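Local structure of AA9 family lytic polysaccharide monooxygenase cel61B (Hypocrea jecorina, 2VTC) at residues N33-I37 against F50-G55; N131-V135 against L211-A217; K136-A140 against W161-P166. The protein cleaves the glycosidic bonds of crystalline and amorphous polysaccharides such as cellulose by oxidation, using an active-site copper, a reducing agent and oxygen or hydrogen peroxide. One frame throughout, in Å; residues are numbered along the deposited sequence.

Interaction 1: N33-I37 against F50-G55; sequences NQGFI and FPNVAG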
loop_
_atom_site.group_PDB
_atom_site.type_symbol
_atom_site.label_atom_id
_atom_site.label_comp_id
_atom_site.label_asym_id
_atom_site.label_seq_id
_atom_site.Cartn_x
_atom_site.Cartn_y
_atom_site.Cartn_z
ATOM N N ASN A 33 -13.722 3.927 8.286
ATOM C CA ASN A 33 -12.552 4.024 9.149
ATOM C C ASN A 33 -11.715 5.214 8.725
ATOM O O ASN A 33 -11.414 5.372 7.535
ATOM C CB ASN A 33 -11.699 2.746 9.051
ATOM C CG ASN A 33 -12.321 1.559 9.767
ATOM O OD1 ASN A 33 -11.955 1.258 10.908
ATOM N ND2 ASN A 33 -13.268 0.875 9.106
ATOM N N GLN A 34 -11.323 6.052 9.689
ATOM C CA GLN A 34 -10.508 7.223 9.412
ATOM C C GLN A 34 -9.045 6.847 9.139
ATOM O O GLN A 34 -8.453 6.056 9.886
ATOM C CB GLN A 34 -10.600 8.229 10.575
ATOM C CG GLN A 34 -9.909 9.564 10.333
ATOM C CD GLN A 34 -10.436 10.275 9.102
ATOM O OE1 GLN A 34 -9.670 10.641 8.201
ATOM N NE2 GLN A 34 -11.748 10.436 9.039
ATOM N N GLY A 35 -8.484 7.374 8.049
ATOM C CA GLY A 35 -7.066 7.191 7.736
ATOM C C GLY A 35 -6.233 8.383 8.146
ATOM O O GLY A 35 -6.767 9.364 8.699
ATOM N N PHE A 36 -4.925 8.319 7.895
ATOM C CA PHE A 36 -4.066 9.455 8.181
ATOM C C PHE A 36 -4.208 10.482 7.061
ATOM O O PHE A 36 -4.088 10.139 5.871
ATOM C CB PHE A 36 -2.595 9.051 8.337
ATOM C CG PHE A 36 -1.694 10.195 8.711
ATOM C CD1 PHE A 36 -1.560 10.592 10.057
ATOM C CD2 PHE A 36 -0.986 10.896 7.743
ATOM C CE1 PHE A 36 -0.717 11.646 10.403
ATOM C CE2 PHE A 36 -0.144 11.960 8.083
ATOM C CZ PHE A 36 -0.024 12.339 9.435
ATOM N N ILE A 37 -4.461 11.728 7.437
ATOM C CA ILE A 37 -4.520 12.825 6.466
ATOM C C ILE A 37 -3.435 13.868 6.719
ATOM O O ILE A 37 -2.951 14.035 7.840
ATOM C CB ILE A 37 -5.925 13.483 6.431
ATOM C CG1 ILE A 37 -6.253 14.135 7.788
ATOM C CG2 ILE A 37 -6.970 12.459 6.025
ATOM C CD1 ILE A 37 -7.636 14.805 7.864
ATOM N N PHE A 50 -2.132 14.818 17.563
ATOM C CA PHE A 50 -3.141 14.732 16.489
ATOM C C PHE A 50 -4.049 13.526 16.755
ATOM O O PHE A 50 -3.702 12.698 17.603
ATOM C CB PHE A 50 -2.474 14.642 15.099
ATOM C CG PHE A 50 -1.697 13.375 14.875
ATOM C CD1 PHE A 50 -2.289 12.292 14.216
ATOM C CD2 PHE A 50 -0.375 13.267 15.298
ATOM C CE1 PHE A 50 -1.570 11.114 13.997
ATOM C CE2 PHE A 50 0.353 12.089 15.091
ATOM C CZ PHE A 50 -0.254 11.010 14.435
ATOM N N PRO A 51 -5.220 13.433 16.070
ATOM C CA PRO A 51 -6.181 12.349 16.305
ATOM C C PRO A 51 -5.583 10.959 16.159
ATOM O O PRO A 51 -4.721 10.732 15.298
ATOM C CB PRO A 51 -7.245 12.583 15.226
ATOM C CG PRO A 51 -7.211 14.041 15.016
ATOM C CD PRO A 51 -5.744 14.366 15.051
ATOM N N ASN A 52 -6.031 10.042 17.010
ATOM C CA ASN A 52 -5.531 8.658 16.986
ATOM C C ASN A 52 -6.246 7.868 15.908
ATOM O O ASN A 52 -7.460 7.676 15.985
ATOM C CB ASN A 52 -5.681 8.001 18.372
ATOM C CG ASN A 52 -4.882 8.724 19.434
ATOM O OD1 ASN A 52 -3.718 9.106 19.213
ATOM N ND2 ASN A 52 -5.506 8.942 20.600
ATOM N N VAL A 53 -5.494 7.429 14.893
ATOM C CA VAL A 53 -6.081 6.720 13.747
ATOM C C VAL A 53 -5.308 5.456 13.377
ATOM O O VAL A 53 -4.181 5.270 13.828
ATOM C CB VAL A 53 -6.201 7.644 12.491
ATOM C CG1 VAL A 53 -7.170 8.807 12.773
ATOM C CG2 VAL A 53 -4.819 8.139 12.026
ATOM N N ALA A 54 -5.943 4.593 12.576
ATOM C CA ALA A 54 -5.345 3.341 12.102
ATOM C C ALA A 54 -4.325 3.533 10.966
ATOM O O ALA A 54 -3.461 2.680 10.749
ATOM C CB ALA A 54 -6.427 2.390 11.658
ATOM N N GLY A 55 -4.445 4.632 10.221
ATOM C CA GLY A 55 -3.485 4.908 9.148
ATOM C C GLY A 55 -2.168 5.393 9.728
ATOM O O GLY A 55 -2.165 6.132 10.728
HETATM O O HOH W 1 -8.793 5.028 12.329
#
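Phe36 and Phe50 meet edge to face, the edge of the Phe36 ring set off-centre toward the face of the Phe50 ring. CE1 of Phe36 comes to 3.7 Å from CE1 of Phe50, and the two planes stand 86° apart. Phe36 reaches across because its CG lies anti to the backbone N (chi1 -177°), which carries the ring beyond the main chain of 33-37 to the start of the other segment. Beside this pair, Val53 divides its branches. CG1 lies 3.7 Å from Gln34 CG, while CG2 turns toward the main chain of Gly35 and Phe36, 4.1 Å from Phe36 CA. At the far end Gly55 packs close to Gly35 and Phe36: its O is 3.8 Å from Phe36 CB, and a CB on this residue would run into Phe36 N. Burial here leaves Gly55 N without a hydrogen-bond partner in the model. The side chains that touch do so through carbon atoms, and the polar link between the backbones is one water, which donates to Gln34 O at 2.7 Å and accepts from Ala54 N at 2.9 Å. Further out, Tyr57 brings another ring to Phe36, and Tyr40 of helix 38-47 touches both Gln34 and Phe50. Backbone bonds from Asn33 to Phe26 and from Gly35 to Gln24 tie the first segment to strand 22-28. The arrangement folds the loop that follows helix 38-47 back onto the end of outer strand 31-34 and the residues just after it, in the immunoglobulin-like β-sandwich found in AA9 enzymes, away from the copper site.

Interaction 2: N131-V135 against L211-A217; sequences NLRWV and LPAGTPA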
loop_
_atom_site.group_PDB
_atom_site.type_symbol
_atom_site.label_atom_id
_atom_site.label_comp_id
_atom_site.label_asym_id
_atom_site.label_seq_id
_atom_site.Cartn_x
_atom_site.Cartn_y
_atom_site.Cartn_z
ATOM N N ASN A 131 11.258 -4.581 11.048
ATOM C CA ASN A 131 11.212 -6.035 11.248
ATOM C C ASN A 131 9.997 -6.692 10.617
ATOM O O ASN A 131 9.833 -7.913 10.686
ATOM C CB ASN A 131 11.272 -6.372 12.745
ATOM C CG ASN A 131 12.591 -6.010 13.362
ATOM O OD1 ASN A 131 13.604 -5.884 12.673
ATOM N ND2 ASN A 131 12.591 -5.836 14.670
ATOM N N LEU A 132 9.133 -5.883 9.997
ATOM C CA LEU A 132 7.940 -6.422 9.335
ATOM C C LEU A 132 8.326 -7.202 8.077
ATOM O O LEU A 132 9.240 -6.807 7.346
ATOM C CB LEU A 132 6.947 -5.308 9.002
ATOM C CG LEU A 132 6.272 -4.627 10.197
ATOM C CD1 LEU A 132 5.461 -3.424 9.746
ATOM C CD2 LEU A 132 5.377 -5.626 10.974
ATOM N N ARG A 133 7.637 -8.319 7.851
ATOM C CA ARG A 133 7.881 -9.170 6.670
ATOM C C ARG A 133 6.583 -9.313 5.900
ATOM O O ARG A 133 5.564 -9.690 6.451
ATOM C CB ARG A 133 8.459 -10.551 7.057
ATOM C CG ARG A 133 9.734 -10.477 7.933
ATOM C CD ARG A 133 10.291 -11.873 8.306
ATOM N NE ARG A 133 10.602 -12.604 7.086
ATOM C CZ ARG A 133 11.787 -12.577 6.477
ATOM N NH1 ARG A 133 12.807 -11.931 7.030
ATOM N NH2 ARG A 133 11.957 -13.228 5.335
ATOM N N TRP A 134 6.610 -8.971 4.608
ATOM C CA TRP A 134 5.395 -8.768 3.849
ATOM C C TRP A 134 5.046 -9.919 2.929
ATOM O O TRP A 134 5.919 -10.519 2.311
ATOM C CB TRP A 134 5.594 -7.502 2.998
ATOM C CG TRP A 134 5.874 -6.334 3.872
ATOM C CD1 TRP A 134 7.107 -5.807 4.176
ATOM C CD2 TRP A 134 4.913 -5.547 4.574
ATOM N NE1 TRP A 134 6.976 -4.746 5.043
ATOM C CE2 TRP A 134 5.638 -4.549 5.292
ATOM C CE3 TRP A 134 3.510 -5.597 4.700
ATOM C CZ2 TRP A 134 5.008 -3.604 6.110
ATOM C CZ3 TRP A 134 2.883 -4.642 5.521
ATOM C CH2 TRP A 134 3.646 -3.664 6.214
ATOM N N VAL A 135 3.745 -10.205 2.862
ATOM C CA VAL A 135 3.204 -11.239 1.998
ATOM C C VAL A 135 2.217 -10.606 1.016
ATOM O O VAL A 135 1.299 -9.939 1.434
ATOM C CB VAL A 135 2.494 -12.316 2.864
ATOM C CG1 VAL A 135 1.810 -13.349 2.008
ATOM C CG2 VAL A 135 3.523 -12.993 3.788
ATOM N N LEU A 211 0.506 -16.675 8.456
ATOM C CA LEU A 211 1.192 -16.005 7.354
ATOM C C LEU A 211 2.577 -16.648 7.176
ATOM O O LEU A 211 3.267 -16.909 8.173
ATOM C CB LEU A 211 1.319 -14.518 7.696
ATOM C CG LEU A 211 1.146 -13.386 6.685
ATOM C CD1 LEU A 211 -0.098 -13.529 5.820
ATOM C CD2 LEU A 211 1.177 -12.049 7.419
ATOM N N PRO A 212 3.003 -16.918 5.918
ATOM C CA PRO A 212 4.355 -17.469 5.766
ATOM C C PRO A 212 5.450 -16.411 5.946
ATOM O O PRO A 212 5.147 -15.261 6.253
ATOM C CB PRO A 212 4.362 -18.003 4.339
ATOM C CG PRO A 212 3.433 -17.067 3.629
ATOM C CD PRO A 212 2.327 -16.761 4.617
ATOM N N ALA A 213 6.699 -16.817 5.748
ATOM C CA ALA A 213 7.858 -16.023 6.137
ATOM C C ALA A 213 7.855 -14.624 5.474
ATOM O O ALA A 213 8.233 -13.632 6.095
ATOM C CB ALA A 213 9.147 -16.777 5.812
ATOM N N GLY A 214 7.391 -14.559 4.233
ATOM C CA GLY A 214 7.301 -13.259 3.542
ATOM C C GLY A 214 8.661 -12.618 3.289
ATOM O O GLY A 214 9.710 -13.285 3.371
ATOM N N THR A 215 8.643 -11.308 3.010
ATOM C CA THR A 215 9.789 -10.576 2.458
ATOM C C THR A 215 9.935 -9.193 3.136
ATOM O O THR A 215 8.964 -8.445 3.211
ATOM C CB THR A 215 9.529 -10.344 0.906
ATOM O OG1 THR A 215 9.228 -11.598 0.283
ATOM C CG2 THR A 215 10.734 -9.702 0.231
ATOM N N PRO A 216 11.148 -8.847 3.630
ATOM C CA PRO A 216 11.370 -7.485 4.147
ATOM C C PRO A 216 11.036 -6.449 3.060
ATOM O O PRO A 216 11.296 -6.723 1.883
ATOM C CB PRO A 216 12.874 -7.469 4.448
ATOM C CG PRO A 216 13.214 -8.930 4.731
ATOM C CD PRO A 216 12.370 -9.675 3.710
ATOM N N ALA A 217 10.461 -5.302 3.430
ATOM C CA ALA A 217 10.052 -4.326 2.379
ATOM C C ALA A 217 11.239 -3.888 1.533
ATOM O O ALA A 217 11.075 -3.575 0.341
ATOM C CB ALA A 217 9.313 -3.124 2.961
HETATM O O HOH W 2 9.639 -4.417 6.258
HETATM O O HOH W 3 6.746 -12.429 0.352
#
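Trp134 and Thr215 form an antiparallel hydrogen-bonded pair, with Trp134 N donating nearly straight (172°) to Thr215 O at 2.8 Å and Thr215 N returning a more bent bond to Trp134 O at 2.9 Å. Arg133 doubles this grip from its side of the ribbon. Its chain is bent at chi3 (59°), which swings the guanidinium back over the 213-216 backbone; NE then donates to Ala213 O at 2.8 Å, in the plane of the group, and NH2 makes a more bent bond to Gly214 O at 3.0 Å, the oxygen lying tilted out of the guanidinium plane. Pro216 runs alongside, its CD over one face of the guanidinium. In this way the short, weakly bonded strand 215-216 is added to strand 133-143 in the larger sheet of the AA9 β-sandwich, a late part of the chain laid against a central one. Gly214 turns the chain just before it with a positive phi (65°), and a CB there would collide with Trp134 O. On the buried side the indole of Trp134 turns its edge to the backbone of Ala217, CD1 lying 3.5 Å from Ala217 N, while Ala217 CB sits off the ring plane near NE1. One water accepts from both Trp134 NE1 and Ala217 N and donates to Leu132 O; a second links Trp134 O to Thr215 OG1. Val77 of helix 75-78 touches Trp134 and Ala217 alike. Ahead of the turn, Leu211 and Pro212 meet Val135, whose CG2 lies 3.8 Å from Leu211 CG and 4.0 Å from Pro212 CD.

Interaction 3: K136-A140 against W161-P166; sequences KIQEA and WTVKIP
Gln138 and Val163 touch where strands 136-140 and 161-164 pass at 7.2 Å between axes, their directions 144° apart. Starting from its root, Gln138 rests CB 4.0 Å from Val163 CG1, and CG stays 4.2 Å from the sister methyl CG2. A bend at chi2 (-82°) then turns the amide toward Trp161. There NE2 arrives at the edge of the indole, near its plane, 3.2 Å from Trp161 NE1, with amide and ring planes 61° apart. Both nitrogens are donors, so this approach is no bond; the amide finds its partners in strand 113-119, where OE1 is hydrogen-bonded to Thr115 OG1 and NE2 weakly to Ile113 O. A leucine in its place would probably leave Thr115 OG1 without its amide partner and give up the weak bond to Ile113 O, loosening the side chain's tie to strand 113-119. Next to Gln138 a classic β-bulge, with Ile137 and Gln138 both opposite Thr115, turns two consecutive side chains toward 161-166. Ile137 thus adds CD1 against Val163 CG1 at 3.8 Å and CG2 against Pro166 CG at 4.0 Å. At the other end Ala140 CB lies 4.0 Å from Trp161 CZ2. Glu139 points away from 161-166 and takes a salt bridge from Lys136 NZ, which also holds Pro242 O and Pro244 O. These strands belong to the two different sheets of the sandwich, and the contact joins them by packing of side chains. The polar tip of Gln138 is bonded within its own sheet, so what meets 161-166 is mainly apolar contact around an amide anchored on one side.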
loop_
_atom_site.group_PDB
_atom_site.type_symbol
_atom_site.label_atom_id
_atom_site.label_comp_id
_atom_site.label_asym_id
_atom_site.label_seq_id
_atom_site.Cartn_x
_atom_site.Cartn_y
_atom_site.Cartn_z
ATOM N N LYS A 136 2.433 -10.811 -0.287
ATOM C CA LYS A 136 1.532 -10.219 -1.297
ATOM C C LYS A 136 0.159 -10.892 -1.277
ATOM O O LYS A 136 0.076 -12.115 -1.397
ATOM C CB LYS A 136 2.145 -10.349 -2.689
ATOM C CG LYS A 136 1.332 -9.625 -3.785
ATOM C CD LYS A 136 1.940 -9.861 -5.163
ATOM C CE LYS A 136 3.033 -8.832 -5.509
ATOM N NZ LYS A 136 3.782 -9.203 -6.763
ATOM N N ILE A 137 -0.902 -10.098 -1.138
ATOM C CA ILE A 137 -2.273 -10.639 -1.137
ATOM C C ILE A 137 -3.157 -10.119 -2.282
ATOM O O ILE A 137 -4.290 -10.588 -2.463
ATOM C CB ILE A 137 -2.990 -10.426 0.236
ATOM C CG1 ILE A 137 -3.134 -8.927 0.569
ATOM C CG2 ILE A 137 -2.241 -11.206 1.330
ATOM C CD1 ILE A 137 -4.229 -8.599 1.555
ATOM N N GLN A 138 -2.637 -9.160 -3.045
ATOM C CA GLN A 138 -3.353 -8.596 -4.201
ATOM C C GLN A 138 -2.357 -8.007 -5.203
ATOM O O GLN A 138 -1.378 -7.371 -4.823
ATOM C CB GLN A 138 -4.356 -7.533 -3.722
ATOM C CG GLN A 138 -5.151 -6.772 -4.821
ATOM C CD GLN A 138 -4.365 -5.604 -5.428
ATOM O OE1 GLN A 138 -3.621 -4.883 -4.734
ATOM N NE2 GLN A 138 -4.541 -5.399 -6.739
ATOM N N GLU A 139 -2.596 -8.258 -6.487
ATOM C CA GLU A 139 -1.833 -7.578 -7.538
ATOM C C GLU A 139 -2.677 -7.425 -8.806
ATOM O O GLU A 139 -3.486 -8.305 -9.147
ATOM C CB GLU A 139 -0.516 -8.306 -7.864
ATOM C CG GLU A 139 -0.676 -9.741 -8.390
ATOM C CD GLU A 139 0.616 -10.422 -8.766
ATOM O OE1 GLU A 139 1.709 -9.809 -8.620
ATOM O OE2 GLU A 139 0.543 -11.587 -9.242
ATOM N N ALA A 140 -2.500 -6.298 -9.481
ATOM C CA ALA A 140 -3.220 -6.049 -10.741
ATOM C C ALA A 140 -2.326 -5.208 -11.629
ATOM O O ALA A 140 -1.716 -4.228 -11.178
ATOM C CB ALA A 140 -4.555 -5.358 -10.484
ATOM N N TRP A 161 -10.081 1.343 -4.281
ATOM C CA TRP A 161 -9.567 0.022 -4.649
ATOM C C TRP A 161 -9.958 -1.032 -3.610
ATOM O O TRP A 161 -9.723 -0.843 -2.410
ATOM C CB TRP A 161 -8.037 0.026 -4.834
ATOM C CG TRP A 161 -7.610 -1.134 -5.670
ATOM C CD1 TRP A 161 -7.051 -2.313 -5.244
ATOM C CD2 TRP A 161 -7.753 -1.249 -7.092
ATOM N NE1 TRP A 161 -6.838 -3.151 -6.323
ATOM C CE2 TRP A 161 -7.267 -2.519 -7.466
ATOM C CE3 TRP A 161 -8.266 -0.391 -8.087
ATOM C CZ2 TRP A 161 -7.266 -2.960 -8.796
ATOM C CZ3 TRP A 161 -8.261 -0.828 -9.403
ATOM C CH2 TRP A 161 -7.760 -2.100 -9.746
ATOM N N THR A 162 -10.536 -2.132 -4.079
ATOM C CA THR A 162 -11.015 -3.217 -3.206
ATOM C C THR A 162 -9.951 -4.298 -3.069
ATOM O O THR A 162 -9.406 -4.786 -4.071
ATOM C CB THR A 162 -12.327 -3.849 -3.746
ATOM O OG1 THR A 162 -13.384 -2.884 -3.676
ATOM C CG2 THR A 162 -12.731 -5.091 -2.932
ATOM N N VAL A 163 -9.663 -4.662 -1.817
ATOM C CA VAL A 163 -8.735 -5.739 -1.496
ATOM C C VAL A 163 -9.401 -6.687 -0.500
ATOM O O VAL A 163 -9.819 -6.254 0.567
ATOM C CB VAL A 163 -7.403 -5.191 -0.880
ATOM C CG1 VAL A 163 -6.467 -6.321 -0.521
ATOM C CG2 VAL A 163 -6.705 -4.265 -1.874
ATOM N N LYS A 164 -9.480 -7.961 -0.857
ATOM C CA LYS A 164 -9.988 -9.012 0.031
ATOM C C LYS A 164 -8.933 -9.517 1.024
ATOM O O LYS A 164 -7.822 -9.893 0.617
ATOM C CB LYS A 164 -10.522 -10.196 -0.786
ATOM C CG LYS A 164 -11.346 -11.189 0.047
ATOM C CD LYS A 164 -11.829 -12.373 -0.788
ATOM C CE LYS A 164 -12.683 -13.320 0.040
ATOM N NZ LYS A 164 -13.907 -12.658 0.610
ATOM N N ILE A 165 -9.285 -9.512 2.316
ATOM C CA ILE A 165 -8.477 -10.188 3.344
ATOM C C ILE A 165 -8.703 -11.700 3.166
ATOM O O ILE A 165 -9.843 -12.148 3.256
ATOM C CB ILE A 165 -8.884 -9.732 4.775
ATOM C CG1 ILE A 165 -8.710 -8.223 4.932
ATOM C CG2 ILE A 165 -8.060 -10.475 5.840
ATOM C CD1 ILE A 165 -9.271 -7.676 6.247
ATOM N N PRO A 166 -7.635 -12.482 2.884
ATOM C CA PRO A 166 -7.772 -13.926 2.660
ATOM C C PRO A 166 -8.592 -14.604 3.767
ATOM O O PRO A 166 -8.401 -14.307 4.965
ATOM C CB PRO A 166 -6.323 -14.422 2.683
ATOM C CG PRO A 166 -5.551 -13.248 2.155
ATOM C CD PRO A 166 -6.227 -12.050 2.764
#

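Overall arrangement
Interaction 1 is buried, interaction 2 partly so, and interaction 3 is a surface contact, yet only interaction 2 is joined by direct hydrogen bonds, as suits a strand added within one sheet. Interactions 2 and 3 adjoin along strand 133-143: 131-135 gains an edge partner in 215-216, while 136-140 packs across the sandwich against 161-166. Interactions 1 and 3 both reach the four-stranded sheet at its outermost strands, 31-34 and 160-164, and both rely mainly on apolar side chains, interaction 1 adding a bridging water. Their centres are 21 Å apart, and interaction 1 stands 24 Å from interaction 2 between centres, so the three lie in separate parts of one domain.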